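33-36 kDa outer membrane protein (Acinetobacter baumannii, PDB 6GIE) probably forms a beta-barrel channel across the outer membrane that lets small solutes through. Local coordinates at residues 71-82 against 93-104. Sequence-based numbering, arbitrary orientation.
Sequences QASNVSVAYNYI and ESHTYGVKGEAY
A chi1 of 169° carries the Tyr-79 ring out opposite its backbone N, and CG of Tyr-97 swings beside its own (chi1 -57°); the two rings lean together, and CD1 of Tyr-79 lies over one face of the Tyr-97 ring, offset toward its rim, 3.5 Å from CE2 of Tyr-97. The Tyr-81 and His-95 rings are also near parallel but slid apart, barely overlapping, with CD1 of Tyr-81 3.7 Å from CD2 of His-95. The resulting aromatic cluster shares a face of the hairpin with Val-75, Val-77 and Val-99, where CG2 of Val-99 is 4.0 Å from CG1 of Val-77.

The other face is mostly polar. Asn-74 directs ND2 to OE2 of Glu-102 (3.2 Å), reaching it from above the carboxylate plane, and also to Ala-72 O (3.0 Å); both partners lie within 4° of the amide plane, which fixes its rotation. OE1 of Glu-102 bonds to Tyr-113. A water links Asn-80 O, Ser-94 OG and Thr-96 OG1, which also bonds to Thr-121 OG1 on the next strand.

At the end of the hairpin away from its turn, Ser-73 OG accepts a nearly straight bond from Tyr-104 N (3.1 Å), and Gln-71 CA sits over the centre of the Tyr-104 ring. An aromatic-apolar face backed by a largely hydrophilic one is consistent with a porin wall between lipid and channel.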
loop_
_atom_site.group_PDB
_atom_site.type_symbol
_atom_site.label_atom_id
_atom_site.label_comp_id
_atom_site.label_asym_id
_atom_site.label_seq_id
_atom_site.Cartn_x
_atom_site.Cartn_y
_atom_site.Cartn_z
ATOM N N GLN A 71 -5.461 -2.409 -13.316
ATOM C CA GLN A 71 -4.800 -1.152 -13.651
ATOM C C GLN A 71 -5.815 -0.056 -13.511
ATOM O O GLN A 71 -6.029 0.730 -14.413
ATOM C CB GLN A 71 -4.204 -1.228 -15.075
ATOM C CG GLN A 71 -3.119 -2.311 -15.073
ATOM C CD GLN A 71 -2.680 -2.738 -16.459
ATOM O OE1 GLN A 71 -2.116 -1.950 -17.193
ATOM N NE2 GLN A 71 -2.916 -4.005 -16.804
ATOM N N ALA A 72 -6.440 -0.007 -12.341
ATOM C CA ALA A 72 -7.542 0.921 -12.118
ATOM C C ALA A 72 -7.002 2.263 -11.633
ATOM O O ALA A 72 -6.568 2.430 -10.474
ATOM C CB ALA A 72 -8.472 0.335 -11.102
ATOM N N SER A 73 -7.016 3.238 -12.543
ATOM C CA SER A 73 -6.807 4.642 -12.170
ATOM C C SER A 73 -7.853 5.096 -11.107
ATOM O O SER A 73 -9.004 4.592 -11.101
ATOM C CB SER A 73 -6.960 5.509 -13.405
ATOM O OG SER A 73 -6.015 5.052 -14.377
ATOM N N ASN A 74 -7.424 6.051 -10.286
ATOM C CA ASN A 74 -8.162 6.517 -9.182
ATOM C C ASN A 74 -7.582 7.754 -8.454
ATOM O O ASN A 74 -6.403 8.173 -8.619
ATOM C CB ASN A 74 -8.229 5.373 -8.134
ATOM C CG ASN A 74 -6.900 5.099 -7.491
ATOM O OD1 ASN A 74 -6.563 5.749 -6.511
ATOM N ND2 ASN A 74 -6.127 4.111 -8.024
ATOM N N VAL A 75 -8.420 8.279 -7.570
ATOM C CA VAL A 75 -7.981 9.239 -6.631
ATOM C C VAL A 75 -8.466 8.776 -5.289
ATOM O O VAL A 75 -9.535 8.131 -5.175
ATOM C CB VAL A 75 -8.601 10.623 -6.902
ATOM C CG1 VAL A 75 -10.128 10.586 -6.853
ATOM C CG2 VAL A 75 -8.129 11.654 -5.877
ATOM N N SER A 76 -7.720 9.220 -4.283
ATOM C CA SER A 76 -7.825 8.762 -2.964
ATOM C C SER A 76 -7.658 9.916 -2.013
ATOM O O SER A 76 -6.908 10.829 -2.298
ATOM C CB SER A 76 -6.737 7.707 -2.737
ATOM O OG SER A 76 -7.209 6.900 -1.723
ATOM N N VAL A 77 -8.390 9.889 -0.880
ATOM C CA VAL A 77 -8.152 10.832 0.157
ATOM C C VAL A 77 -7.950 10.085 1.468
ATOM O O VAL A 77 -8.470 8.996 1.651
ATOM C CB VAL A 77 -9.316 11.809 0.250
ATOM C CG1 VAL A 77 -9.352 12.728 -1.028
ATOM C CG2 VAL A 77 -10.638 11.077 0.535
ATOM N N ALA A 78 -7.195 10.659 2.395
ATOM C CA ALA A 78 -6.960 9.998 3.654
ATOM C C ALA A 78 -6.832 11.010 4.767
ATOM O O ALA A 78 -6.501 12.157 4.532
ATOM C CB ALA A 78 -5.685 9.065 3.578
ATOM N N TYR A 79 -7.091 10.534 5.973
ATOM C CA TYR A 79 -6.844 11.238 7.215
ATOM C C TYR A 79 -6.129 10.305 8.231
ATOM O O TYR A 79 -6.460 9.113 8.337
ATOM C CB TYR A 79 -8.187 11.726 7.792
ATOM C CG TYR A 79 -8.116 12.249 9.194
ATOM C CD1 TYR A 79 -7.304 13.338 9.511
ATOM C CD2 TYR A 79 -8.887 11.672 10.216
ATOM C CE1 TYR A 79 -7.268 13.847 10.802
ATOM C CE2 TYR A 79 -8.839 12.161 11.505
ATOM C CZ TYR A 79 -8.030 13.253 11.793
ATOM O OH TYR A 79 -7.984 13.759 13.071
ATOM N N ASN A 80 -5.155 10.858 8.959
ATOM C CA ASN A 80 -4.384 10.116 9.902
ATOM C C ASN A 80 -4.232 10.899 11.190
ATOM O O ASN A 80 -4.005 12.112 11.182
ATOM C CB ASN A 80 -2.988 9.796 9.366
ATOM C CG ASN A 80 -2.136 9.070 10.413
ATOM O OD1 ASN A 80 -1.307 9.679 11.117
ATOM N ND2 ASN A 80 -2.396 7.763 10.578
ATOM N N TYR A 81 -4.299 10.167 12.298
ATOM C CA TYR A 81 -4.337 10.741 13.626
ATOM C C TYR A 81 -3.277 10.024 14.488
ATOM O O TYR A 81 -3.167 8.784 14.445
ATOM C CB TYR A 81 -5.757 10.512 14.169
ATOM C CG TYR A 81 -6.001 10.862 15.586
ATOM C CD1 TYR A 81 -5.797 12.165 16.042
ATOM C CD2 TYR A 81 -6.485 9.918 16.480
ATOM C CE1 TYR A 81 -6.032 12.519 17.359
ATOM C CE2 TYR A 81 -6.739 10.263 17.810
ATOM C CZ TYR A 81 -6.509 11.564 18.237
ATOM O OH TYR A 81 -6.744 11.928 19.532
ATOM N N ILE A 82 -2.505 10.790 15.255
ATOM C CA ILE A 82 -1.572 10.209 16.187
ATOM C C ILE A 82 -1.675 10.942 17.482
ATOM O O ILE A 82 -1.477 12.148 17.507
ATOM C CB ILE A 82 -0.115 10.285 15.719
ATOM C CG1 ILE A 82 0.049 9.587 14.388
ATOM C CG2 ILE A 82 0.814 9.618 16.743
ATOM C CD1 ILE A 82 1.451 9.727 13.847
ATOM N N GLU A 93 -2.758 14.868 19.047
ATOM C CA GLU A 93 -1.407 15.408 19.031
ATOM C C GLU A 93 -0.840 15.619 17.630
ATOM O O GLU A 93 0.039 16.463 17.445
ATOM C CB GLU A 93 -0.483 14.500 19.816
ATOM C CG GLU A 93 -0.527 14.734 21.318
ATOM C CD GLU A 93 0.662 15.519 21.838
ATOM O OE1 GLU A 93 1.500 15.919 21.018
ATOM O OE2 GLU A 93 0.768 15.736 23.067
ATOM N N SER A 94 -1.306 14.870 16.640
ATOM C CA SER A 94 -0.897 15.148 15.264
ATOM C C SER A 94 -1.946 14.601 14.255
ATOM O O SER A 94 -2.472 13.511 14.424
ATOM C CB SER A 94 0.530 14.613 15.049
ATOM O OG SER A 94 0.835 14.283 13.718
ATOM N N HIS A 95 -2.289 15.411 13.261
ATOM C CA HIS A 95 -3.329 15.096 12.299
ATOM C C HIS A 95 -2.710 15.217 10.919
ATOM O O HIS A 95 -2.001 16.170 10.656
ATOM C CB HIS A 95 -4.471 16.105 12.378
ATOM C CG HIS A 95 -5.202 16.140 13.680
ATOM N ND1 HIS A 95 -5.073 17.180 14.580
ATOM C CD2 HIS A 95 -6.152 15.323 14.191
ATOM C CE1 HIS A 95 -5.880 16.980 15.607
ATOM N NE2 HIS A 95 -6.548 15.859 15.395
ATOM N N THR A 96 -2.980 14.289 10.014
ATOM C CA THR A 96 -2.483 14.426 8.630
ATOM C C THR A 96 -3.606 14.136 7.632
ATOM O O THR A 96 -4.340 13.161 7.782
ATOM C CB THR A 96 -1.276 13.488 8.316
ATOM O OG1 THR A 96 -0.182 13.787 9.205
ATOM C CG2 THR A 96 -0.812 13.681 6.850
ATOM N N TYR A 97 -3.715 15.007 6.626
ATOM C CA TYR A 97 -4.701 14.925 5.548
ATOM C C TYR A 97 -3.908 14.735 4.286
ATOM O O TYR A 97 -2.884 15.337 4.108
ATOM C CB TYR A 97 -5.511 16.212 5.427
ATOM C CG TYR A 97 -6.204 16.583 6.704
ATOM C CD1 TYR A 97 -5.541 17.336 7.697
ATOM C CD2 TYR A 97 -7.522 16.183 6.955
ATOM C CE1 TYR A 97 -6.179 17.662 8.889
ATOM C CE2 TYR A 97 -8.157 16.493 8.158
ATOM C CZ TYR A 97 -7.486 17.230 9.116
ATOM O OH TYR A 97 -8.111 17.557 10.319
ATOM N N GLY A 98 -4.371 13.864 3.430
ATOM C CA GLY A 98 -3.653 13.556 2.234
ATOM C C GLY A 98 -4.586 13.220 1.078
ATOM O O GLY A 98 -5.739 12.759 1.272
ATOM N N VAL A 99 -4.060 13.432 -0.116
ATOM C CA VAL A 99 -4.742 13.097 -1.299
ATOM C C VAL A 99 -3.689 12.504 -2.202
ATOM O O VAL A 99 -2.517 12.909 -2.162
ATOM C CB VAL A 99 -5.396 14.363 -1.917
ATOM C CG1 VAL A 99 -4.359 15.458 -2.162
ATOM C CG2 VAL A 99 -6.188 14.039 -3.183
ATOM N N LYS A 100 -4.147 11.556 -3.028
ATOM C CA LYS A 100 -3.331 10.738 -3.897
ATOM C C LYS A 100 -4.137 10.478 -5.208
ATOM O O LYS A 100 -5.371 10.334 -5.184
ATOM C CB LYS A 100 -2.996 9.371 -3.204
ATOM C CG LYS A 100 -2.062 8.498 -4.052
ATOM C CD LYS A 100 -1.198 7.451 -3.302
ATOM C CE LYS A 100 -0.207 6.799 -4.274
ATOM N NZ LYS A 100 1.052 6.186 -3.712
ATOM N N GLY A 101 -3.431 10.397 -6.343
ATOM C CA GLY A 101 -3.996 9.880 -7.583
ATOM C C GLY A 101 -2.981 8.926 -8.226
ATOM O O GLY A 101 -1.796 9.082 -8.023
ATOM N N GLU A 102 -3.486 7.945 -8.977
ATOM C CA GLU A 102 -2.733 7.058 -9.794
ATOM C C GLU A 102 -3.370 6.999 -11.162
ATOM O O GLU A 102 -4.614 6.887 -11.277
ATOM C CB GLU A 102 -2.872 5.639 -9.234
ATOM C CG GLU A 102 -2.358 5.487 -7.840
ATOM C CD GLU A 102 -2.149 3.997 -7.508
ATOM O OE1 GLU A 102 -1.034 3.396 -7.815
ATOM O OE2 GLU A 102 -3.146 3.432 -6.969
ATOM N N ALA A 103 -2.519 7.026 -12.173
ATOM C CA ALA A 103 -2.934 6.941 -13.561
ATOM C C ALA A 103 -2.195 5.774 -14.228
ATOM O O ALA A 103 -0.975 5.732 -14.162
ATOM C CB ALA A 103 -2.554 8.208 -14.275
ATOM N N TYR A 104 -2.956 4.842 -14.812
ATOM C CA TYR A 104 -2.434 3.780 -15.714
ATOM C C TYR A 104 -2.848 4.175 -17.111
ATOM O O TYR A 104 -4.036 4.413 -17.397
ATOM C CB TYR A 104 -3.050 2.410 -15.429
ATOM C CG TYR A 104 -2.739 1.908 -14.056
ATOM C CD1 TYR A 104 -3.465 2.364 -12.931
ATOM C CD2 TYR A 104 -1.727 0.973 -13.855
ATOM C CE1 TYR A 104 -3.152 1.894 -11.645
ATOM C CE2 TYR A 104 -1.440 0.486 -12.564
ATOM C CZ TYR A 104 -2.146 0.946 -11.475
ATOM O OH TYR A 104 -1.817 0.497 -10.223
HETATM O O HOH W 1 -4.877 0.402 -9.043
HETATM O O HOH W 2 -6.677 4.007 -16.657
HETATM O O HOH W 3 -1.003 12.746 11.871
#